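Local coordinates for protein Exo-beta-1,4-mannosidase (Rhizomucor miehei, PDB 4LYP) that probably releases terminal beta-linked mannose from the non-reducing ends of mannan-derived chains, as a secreted family 5 glycoside hydrolase with transglycosylation activity, at residues E295-L308 with M340-K354. Sequence-based numbering, arbitrary orientation. Where two conformers were deposited one is given.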
ATOM      1  N   GLU A 295      -8.042  14.475  -3.227  1.00  7.00           N
ATOM      2  CA  GLU A 295      -7.391  15.504  -4.043  1.00  7.60           C
ATOM      3  C   GLU A 295      -7.108  14.940  -5.444  1.00  6.97           C
ATOM      4  O   GLU A 295      -7.399  15.596  -6.446  1.00  7.75           O
ATOM      5  CB  GLU A 295      -6.094  15.975  -3.372  1.00  7.69           C
ATOM      6  CG  GLU A 295      -5.350  17.015  -4.187  1.00  7.62           C
ATOM      7  CD  GLU A 295      -4.114  17.590  -3.556  1.00  7.45           C
ATOM      8  OE1 GLU A 295      -3.844  17.303  -2.360  1.00  7.85           O
ATOM      9  OE2 GLU A 295      -3.408  18.306  -4.246  1.00  9.34           O
ATOM     10  N   ASN A 296      -6.591  13.701  -5.535  1.00  7.22           N
ATOM     11  CA  ASN A 296      -6.231  13.154  -6.821  1.00  7.53           C
ATOM     12  C   ASN A 296      -7.430  13.071  -7.723  1.00  7.77           C
ATOM     13  O   ASN A 296      -7.305  13.228  -8.944  1.00  9.52           O
ATOM     14  CB  ASN A 296      -5.713  11.707  -6.646  1.00  8.06           C
ATOM     15  CG  ASN A 296      -4.538  11.594  -5.669  1.00  7.85           C
ATOM     16  OD1 ASN A 296      -4.633  12.093  -4.557  1.00  8.64           O
ATOM     17  ND2 ASN A 296      -3.501  10.917  -6.071  1.00 11.53           N
ATOM     18  N   TRP A 297      -8.637  12.847  -7.155  1.00  8.11           N
ATOM     19  CA  TRP A 297      -9.851  12.664  -7.923  1.00  8.53           C
ATOM     20  C   TRP A 297     -10.602  13.940  -8.133  1.00  9.45           C
ATOM     21  O   TRP A 297     -11.689  13.905  -8.743  1.00 11.39           O
ATOM     22  CB  TRP A 297     -10.741  11.614  -7.249  1.00  8.96           C
ATOM     23  CG  TRP A 297     -10.096  10.288  -7.091  1.00  8.10           C
ATOM     24  CD1 TRP A 297      -8.903   9.872  -7.609  1.00  9.63           C
ATOM     25  CD2 TRP A 297     -10.573   9.220  -6.211  1.00  8.40           C
ATOM     26  NE1 TRP A 297      -8.632   8.562  -7.111  1.00  9.20           N
ATOM     27  CE2 TRP A 297      -9.619   8.158  -6.290  1.00  9.20           C
ATOM     28  CE3 TRP A 297     -11.709   9.065  -5.393  1.00 10.13           C
ATOM     29  CZ2 TRP A 297      -9.776   6.961  -5.531  1.00  9.55           C
ATOM     30  CZ3 TRP A 297     -11.915   7.889  -4.727  1.00 10.61           C
ATOM     31  CH2 TRP A 297     -10.957   6.836  -4.821  1.00 10.76           C
ATOM     32  N   GLY A 298     -10.046  15.089  -7.701  1.00  8.44           N
ATOM     33  CA  GLY A 298     -10.725  16.370  -7.995  1.00  8.70           C
ATOM     34  C   GLY A 298     -11.853  16.733  -7.057  1.00  9.33           C
ATOM     35  O   GLY A 298     -12.556  17.691  -7.297  1.00 11.46           O
ATOM     36  N   ILE A 299     -11.982  15.982  -5.950  1.00  8.64           N
ATOM     37  CA  ILE A 299     -13.043  16.254  -4.978  1.00  8.96           C
ATOM     38  C   ILE A 299     -12.626  17.338  -3.958  1.00  8.94           C
ATOM     39  O   ILE A 299     -13.477  18.014  -3.410  1.00 10.95           O
ATOM     40  CB  ILE A 299     -13.362  14.916  -4.227  1.00  9.34           C
ATOM     41  CG1 ILE A 299     -13.852  13.901  -5.273  1.00 11.04           C
ATOM     42  CG2 ILE A 299     -14.341  15.100  -3.059  1.00 10.89           C
ATOM     43  CD1 ILE A 299     -15.194  14.230  -5.914  1.00 19.32           C
ATOM     44  N   TYR A 300     -11.318  17.457  -3.727  1.00  8.70           N
ATOM     45  CA  TYR A 300     -10.799  18.335  -2.674  1.00  8.84           C
ATOM     46  C   TYR A 300      -9.636  19.107  -3.196  1.00  8.60           C
ATOM     47  O   TYR A 300      -8.716  18.527  -3.787  1.00  9.64           O
ATOM     48  CB  TYR A 300     -10.328  17.438  -1.500  1.00  9.65           C
ATOM     49  CG  TYR A 300      -9.678  18.211  -0.376  1.00  8.23           C
ATOM     50  CD1 TYR A 300     -10.405  19.055   0.465  1.00  9.50           C
ATOM     51  CD2 TYR A 300      -8.286  18.092  -0.158  1.00  8.02           C
ATOM     52  CE1 TYR A 300      -9.773  19.726   1.486  1.00  9.68           C
ATOM     53  CE2 TYR A 300      -7.667  18.772   0.898  1.00  8.63           C
ATOM     54  CZ  TYR A 300      -8.399  19.559   1.694  1.00  8.54           C
ATOM     55  OH  TYR A 300      -7.786  20.291   2.701  1.00 10.03           O
ATOM     56  N   ASP A 301      -9.655  20.414  -2.995  1.00  9.92           N
ATOM     57  CA  ASP A 301      -8.545  21.279  -3.342  1.00 12.09           C
ATOM     58  C   ASP A 301      -7.951  21.726  -1.998  1.00 10.60           C
ATOM     59  O   ASP A 301      -8.584  22.467  -1.234  1.00 11.63           O
ATOM     60  CB  ASP A 301      -9.117  22.475  -4.073  1.00 17.09           C
ATOM     61  CG  ASP A 301      -8.047  23.540  -4.355  1.00 19.40           C
ATOM     62  OD1 ASP A 301      -6.863  23.313  -4.033  1.00 18.79           O
ATOM     63  OD2 ASP A 301      -8.354  24.473  -5.126  1.00 29.12           O
ATOM     64  N   PRO A 302      -6.727  21.290  -1.661  1.00  9.67           N
ATOM     65  CA  PRO A 302      -6.162  21.668  -0.361  1.00  9.57           C
ATOM     66  C   PRO A 302      -5.824  23.129  -0.271  1.00  9.06           C
ATOM     67  O   PRO A 302      -5.498  23.605   0.843  1.00 10.78           O
ATOM     68  CB  PRO A 302      -4.895  20.797  -0.281  1.00 11.91           C
ATOM     69  CG  PRO A 302      -4.473  20.588  -1.697  1.00 12.62           C
ATOM     70  CD  PRO A 302      -5.829  20.444  -2.480  1.00 12.87           C
ATOM     71  N   ALA A 303      -5.867  23.903  -1.360  1.00 10.60           N
ATOM     72  CA  ALA A 303      -5.638  25.311  -1.320  1.00 10.25           C
ATOM     73  C   ALA A 303      -6.916  26.105  -1.041  1.00 11.75           C
ATOM     74  O   ALA A 303      -6.868  27.315  -0.872  1.00 12.93           O
ATOM     75  CB  ALA A 303      -4.963  25.762  -2.617  1.00 13.28           C
ATOM     76  N   ASP A 304      -8.060  25.433  -0.960  1.00 12.60           N
ATOM     77  CA  ASP A 304      -9.385  26.072  -0.750  0.70 15.55           C
ATOM     78  C   ASP A 304      -9.684  26.053   0.757  1.00 13.93           C
ATOM     79  O   ASP A 304      -9.830  24.939   1.303  1.00 15.00           O
ATOM     80  CB  ASP A 304     -10.412  25.160  -1.413  0.70 18.21           C
ATOM     81  CG  ASP A 304     -11.528  25.900  -2.065  0.70 34.82           C
ATOM     82  OD1 ASP A 304     -11.229  26.950  -2.698  0.70 51.60           O
ATOM     83  OD2 ASP A 304     -12.664  25.367  -2.088  1.00 31.96           O
ATOM     84  N   PRO A 305      -9.735  27.198   1.429  1.00 13.22           N
ATOM     85  CA  PRO A 305      -9.998  27.159   2.883  1.00 14.29           C
ATOM     86  C   PRO A 305     -11.344  26.506   3.196  1.00 14.83           C
ATOM     87  O   PRO A 305     -11.477  26.022   4.334  1.00 16.01           O
ATOM     88  CB  PRO A 305     -10.017  28.646   3.313  1.00 16.46           C
ATOM     89  CG  PRO A 305     -10.197  29.370   2.018  1.00 24.68           C
ATOM     90  CD  PRO A 305      -9.556  28.604   0.966  1.00 15.36           C
ATOM     91  N   ASP A 306     -12.277  26.475   2.236  1.00 15.50           N
ATOM     92  CA  ASP A 306     -13.633  26.025   2.492  1.00 14.69           C
ATOM     93  C   ASP A 306     -13.890  24.638   1.937  1.00 14.60           C
ATOM     94  O   ASP A 306     -15.049  24.183   1.887  1.00 15.62           O
ATOM     95  CB  ASP A 306     -14.654  27.001   1.878  1.00 22.60           C
ATOM     96  CG  ASP A 306     -14.497  28.393   2.432  1.00 28.58           C
ATOM     97  OD1 ASP A 306     -14.257  28.523   3.672  1.00 39.31           O
ATOM     98  OD2 ASP A 306     -14.591  29.354   1.636  1.00 43.25           O
ATOM     99  N   GLY A 307     -12.848  23.934   1.475  1.00 13.23           N
ATOM    100  CA  GLY A 307     -13.052  22.664   0.752  1.00 16.06           C
ATOM    101  C   GLY A 307     -13.241  21.436   1.618  1.00 10.79           C
ATOM    102  O   GLY A 307     -13.517  20.359   1.067  1.00 12.08           O
ATOM    103  N   LEU A 308     -13.114  21.524   2.948  1.00 11.22           N
ATOM    104  CA  LEU A 308     -13.079  20.290   3.712  1.00  9.72           C
ATOM    105  C   LEU A 308     -14.434  19.584   3.853  1.00  9.09           C
ATOM    106  O   LEU A 308     -14.511  18.358   3.747  1.00  9.78           O
ATOM    107  CB  LEU A 308     -12.422  20.468   5.074  1.00 10.51           C
ATOM    108  CG  LEU A 308     -12.117  19.205   5.878  1.00 11.12           C
ATOM    109  CD1 LEU A 308     -11.186  18.288   5.096  1.00 13.67           C
ATOM    110  CD2 LEU A 308     -11.601  19.598   7.256  1.00 13.54           C
ATOM    111  N   MET A 340      -4.456  12.946   2.888  1.00  6.64           N
ATOM    112  CA  MET A 340      -4.782  14.353   2.599  1.00  6.62           C
ATOM    113  C   MET A 340      -3.503  15.172   2.796  1.00  6.67           C
ATOM    114  O   MET A 340      -2.666  14.847   3.636  1.00  7.38           O
ATOM    115  CB  MET A 340      -5.936  14.822   3.484  1.00  6.84           C
ATOM    116  CG  MET A 340      -6.309  16.256   3.286  1.00  6.75           C
ATOM    117  SD  MET A 340      -7.868  16.739   4.082  1.00  7.96           S
ATOM    118  CE  MET A 340      -9.065  16.044   2.920  1.00  8.73           C
ATOM    119  N   ALA A 341      -3.444  16.245   1.998  1.00  6.34           N
ATOM    120  CA  ALA A 341      -2.334  17.194   2.007  1.00  6.53           C
ATOM    121  C   ALA A 341      -2.348  18.037   3.287  1.00  6.47           C
ATOM    122  O   ALA A 341      -3.319  18.084   4.055  1.00  7.17           O
ATOM    123  CB  ALA A 341      -2.480  18.114   0.805  1.00  7.43           C
ATOM    124  N   ARG A 342      -1.234  18.748   3.466  1.00  6.93           N
ATOM    125  CA  ARG A 342      -1.110  19.764   4.541  1.00  6.89           C
ATOM    126  C   ARG A 342      -1.929  20.969   4.155  1.00  7.17           C
ATOM    127  O   ARG A 342      -2.545  21.043   3.090  1.00  7.62           O
ATOM    128  CB  ARG A 342       0.350  20.083   4.772  1.00  8.31           C
ATOM    129  CG  ARG A 342       1.269  18.829   4.892  1.00  7.70           C
ATOM    130  CD  ARG A 342       2.685  19.125   5.327  1.00  8.32           C
ATOM    131  NE  ARG A 342       2.847  19.276   6.788  1.00  7.97           N
ATOM    132  CZ  ARG A 342       3.035  18.253   7.602  1.00  7.28           C
ATOM    133  NH1 ARG A 342       3.286  18.527   8.912  1.00  9.83           N
ATOM    134  NH2 ARG A 342       2.967  16.978   7.201  1.00  8.46           N
ATOM    135  N   ASP A 343      -1.962  21.958   5.085  1.00  7.81           N
ATOM    136  CA  ASP A 343      -2.863  23.118   4.954  1.00  8.14           C
ATOM    137  C   ASP A 343      -2.416  24.187   3.940  1.00  8.12           C
ATOM    138  O   ASP A 343      -2.146  25.351   4.283  1.00  9.35           O
ATOM    139  CB  ASP A 343      -3.032  23.806   6.320  1.00  8.50           C
ATOM    140  CG  ASP A 343      -3.903  23.063   7.323  1.00  8.40           C
ATOM    141  OD1 ASP A 343      -4.735  22.171   6.921  1.00  8.08           O
ATOM    142  OD2 ASP A 343      -3.858  23.435   8.511  1.00  8.50           O
ATOM    143  N   ALA A 344      -2.349  23.802   2.654  1.00  8.54           N
ATOM    144  CA  ALA A 344      -1.941  24.675   1.560  1.00  8.94           C
ATOM    145  C   ALA A 344      -2.751  25.955   1.544  1.00  9.01           C
ATOM    146  O   ALA A 344      -2.235  27.038   1.177  1.00 10.19           O
ATOM    147  CB  ALA A 344      -2.079  23.961   0.216  1.00 10.16           C
ATOM    148  N   TRP A 345      -4.025  25.875   1.944  1.00  8.39           N
ATOM    149  CA  TRP A 345      -4.944  26.988   1.954  1.00  9.71           C
ATOM    150  C   TRP A 345      -4.521  28.133   2.843  1.00  9.63           C
ATOM    151  O   TRP A 345      -5.051  29.240   2.699  1.00 11.62           O
ATOM    152  CB  TRP A 345      -6.368  26.479   2.314  1.00  9.17           C
ATOM    153  CG  TRP A 345      -6.382  25.808   3.687  1.00  9.53           C
ATOM    154  CD1 TRP A 345      -6.213  24.468   3.957  1.00  9.79           C
ATOM    155  CD2 TRP A 345      -6.526  26.458   4.965  1.00  9.52           C
ATOM    156  NE1 TRP A 345      -6.246  24.227   5.296  1.00  9.72           N
ATOM    157  CE2 TRP A 345      -6.423  25.424   5.963  1.00  9.38           C
ATOM    158  CE3 TRP A 345      -6.749  27.808   5.389  1.00 10.11           C
ATOM    159  CZ2 TRP A 345      -6.513  25.654   7.360  1.00 11.85           C
ATOM    160  CZ3 TRP A 345      -6.869  28.039   6.781  1.00 11.01           C
ATOM    161  CH2 TRP A 345      -6.742  26.991   7.746  1.00 12.18           C
ATOM    162  N   ARG A 346      -3.623  27.919   3.794  1.00  9.29           N
ATOM    163  CA  ARG A 346      -3.148  29.012   4.615  1.00 10.36           C
ATOM    164  C   ARG A 346      -2.250  30.000   3.840  1.00 11.64           C
ATOM    165  O   ARG A 346      -2.064  31.138   4.273  1.00 12.20           O
ATOM    166  CB  ARG A 346      -2.386  28.452   5.810  1.00  9.85           C
ATOM    167  CG  ARG A 346      -3.206  27.665   6.785  1.00  9.49           C
ATOM    168  CD  ARG A 346      -2.409  27.012   7.865  1.00  9.70           C
ATOM    169  NE  ARG A 346      -3.222  26.283   8.833  1.00 10.15           N
ATOM    170  CZ  ARG A 346      -3.941  26.838   9.787  1.00 10.53           C
ATOM    171  NH1 ARG A 346      -4.644  26.064  10.563  1.00 12.77           N
ATOM    172  NH2 ARG A 346      -3.902  28.185   9.971  1.00 10.48           N
ATOM    173  N   ASN A 347      -1.684  29.535   2.706  1.00 10.46           N
ATOM    174  CA  ASN A 347      -0.772  30.344   1.919  1.00 12.53           C
ATOM    175  C   ASN A 347      -0.913  29.801   0.501  1.00 12.12           C
ATOM    176  O   ASN A 347      -0.024  29.188  -0.032  1.00 13.94           O
ATOM    177  CB  ASN A 347       0.645  30.262   2.471  1.00 12.96           C
ATOM    178  CG  ASN A 347       1.621  31.176   1.783  1.00 16.10           C
ATOM    179  OD1 ASN A 347       1.267  31.997   0.933  1.00 19.85           O
ATOM    180  ND2 ASN A 347       2.879  30.978   2.109  1.00 16.77           N
ATOM    181  N   PRO A 348      -2.064  30.019  -0.152  1.00 13.09           N
ATOM    182  CA  PRO A 348      -2.386  29.287  -1.372  1.00 16.61           C
ATOM    183  C   PRO A 348      -1.531  29.672  -2.583  1.00 17.47           C
ATOM    184  O   PRO A 348      -1.466  28.807  -3.473  1.00 24.85           O
ATOM    185  CB  PRO A 348      -3.866  29.585  -1.619  1.00 17.12           C
ATOM    186  CG  PRO A 348      -4.123  30.891  -0.881  1.00 17.37           C
ATOM    187  CD  PRO A 348      -3.191  30.855   0.306  1.00 14.57           C
ATOM    188  N   GLU A 349      -0.943  30.883  -2.581  1.00 18.24           N
ATOM    189  CA  GLU A 349      -0.139  31.377  -3.713  1.00 24.78           C
ATOM    190  C   GLU A 349       1.260  30.749  -3.742  1.00 22.67           C
ATOM    191  O   GLU A 349       1.942  30.826  -4.782  1.00 28.45           O
ATOM    192  CB  GLU A 349      -0.067  32.906  -3.767  1.00 31.52           C
ATOM    193  N   ASP A 350       1.686  30.102  -2.639  1.00 18.95           N
ATOM    194  CA  ASP A 350       3.023  29.562  -2.565  1.00 16.79           C
ATOM    195  C   ASP A 350       2.962  28.070  -2.600  1.00 13.72           C
ATOM    196  O   ASP A 350       2.644  27.402  -1.642  1.00 14.43           O
ATOM    197  CB  ASP A 350       3.625  30.002  -1.244  1.00 18.51           C
ATOM    198  CG  ASP A 350       5.080  29.642  -1.158  1.00 20.54           C
ATOM    199  OD1 ASP A 350       5.509  28.658  -1.763  1.00 23.52           O
ATOM    200  OD2 ASP A 350       5.805  30.320  -0.406  1.00 29.74           O
ATOM    201  N   GLU A 351       3.351  27.519  -3.744  1.00 17.58           N
ATOM    202  CA  GLU A 351       3.257  26.080  -3.943  1.00 20.19           C
ATOM    203  C   GLU A 351       4.166  25.330  -2.970  1.00 15.32           C
ATOM    204  O   GLU A 351       3.854  24.176  -2.493  1.00 16.97           O
ATOM    205  CB  GLU A 351       3.655  25.734  -5.447  1.00 20.49           C
ATOM    206  CG  GLU A 351       2.787  26.501  -6.484  1.00 48.97           C
ATOM    207  CD  GLU A 351       3.118  27.998  -6.815  1.00 56.06           C
ATOM    208  OE1 GLU A 351       2.485  28.487  -7.791  1.00 91.25           O
ATOM    209  OE2 GLU A 351       3.961  28.715  -6.158  1.00 46.34           O
ATOM    210  N   THR A 352       5.356  25.876  -2.710  1.00 16.02           N
ATOM    211  CA  THR A 352       6.279  25.184  -1.855  1.00 14.18           C
ATOM    212  C   THR A 352       5.716  25.035  -0.417  1.00 11.83           C
ATOM    213  O   THR A 352       6.027  24.040   0.249  1.00 11.33           O
ATOM    214  CB  THR A 352       7.663  25.833  -1.774  1.00 17.74           C
ATOM    215  OG1 THR A 352       7.602  27.073  -1.127  1.00 23.55           O
ATOM    216  CG2 THR A 352       8.230  25.987  -3.180  1.00 23.51           C
ATOM    217  N   TYR A 353       4.926  25.989   0.073  1.00 11.45           N
ATOM    218  CA  TYR A 353       4.401  25.964   1.411  1.00  9.94           C
ATOM    219  C   TYR A 353       3.595  24.718   1.661  1.00  9.19           C
ATOM    220  O   TYR A 353       3.618  24.160   2.779  1.00  9.42           O
ATOM    221  CB  TYR A 353       3.590  27.246   1.628  1.00 11.50           C
ATOM    222  CG  TYR A 353       2.826  27.321   2.921  1.00  9.65           C
ATOM    223  CD1 TYR A 353       1.539  26.780   3.007  1.00  9.26           C
ATOM    224  CD2 TYR A 353       3.388  27.916   4.064  1.00 10.97           C
ATOM    225  CE1 TYR A 353       0.813  26.850   4.142  1.00  9.66           C
ATOM    226  CE2 TYR A 353       2.651  27.949   5.255  1.00 10.39           C
ATOM    227  CZ  TYR A 353       1.389  27.417   5.280  1.00  9.15           C
ATOM    228  OH  TYR A 353       0.660  27.426   6.438  1.00 10.23           O
ATOM    229  N   LYS A 354       2.901  24.178   0.661  1.00  8.96           N
ATOM    230  CA  LYS A 354       2.069  23.001   0.771  1.00  9.09           C
ATOM    231  C   LYS A 354       2.836  21.820   1.259  1.00  8.62           C
ATOM    232  O   LYS A 354       2.283  20.920   1.903  1.00  9.26           O
ATOM    233  CB  LYS A 354       1.459  22.698  -0.635  1.00  9.58           C
ATOM    234  CG  LYS A 354       0.678  21.396  -0.729  1.00  9.33           C
ATOM    235  CD  LYS A 354       0.003  21.323  -2.087  1.00  9.55           C
ATOM    236  CE  LYS A 354      -0.750  20.003  -2.287  1.00 10.63           C
ATOM    237  NZ  LYS A 354      -1.345  20.023  -3.650  1.00 15.27           N
TER
HETATM  238  O   HOH W   1      -5.284  16.361  -0.185  1.00  7.57           O
HETATM  239  O   HOH W   2      -5.322  21.184   3.655  1.00 19.65           O
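E295 and K354 reach for each other from opposite directions, both with CG anti to the backbone N (chi1 178° and 173°) and both extended beyond it, and their ends close a salt bridge. K354 NZ meets the syn lone pair of E295 OE2 at 2.7 Å, while K354 CE and NZ pass obliquely over P302 CG. The other oxygen, E295 OE1, accepts a hydrogen bond from a water that accepts the A341 backbone N-H, and it also receives the indole NH of W420; with both oxygens gripped, the carboxylate is held against rotation. M340 bends at chi3 (-77°), which sets its methyl over the Y300 ring: CE lies 3.6 Å from the Y300 ring centroid in a CH-pi contact, SD sits obliquely in a Met-aromatic contact, and L308 CD1 closes on CE at 3.8 Å. P302 N lies above the opposite face, offset toward the rim, and Y300 OH binds H363 and a second water, which lies 2.8 Å from R342 O. Farther out, W345 brings its CB to 3.3 Å from A303 O, and P302 O meets the indole edge while accepting a weak bond from W345 N (2.9 Å). P305 CB touches W345 CE3 at 4.0 Å, and H363 stacks on the indole. A341 CB and A344 CB pack against P302 CB. The contact joins two loops that follow parallel strands 288-292 and 333-338 of the TIM barrel; the loop after strand 288-292 also carries N296, which touches bound guanidine in the pocket at the C-terminal end of the barrel strands, where family 5 enzymes have their active site.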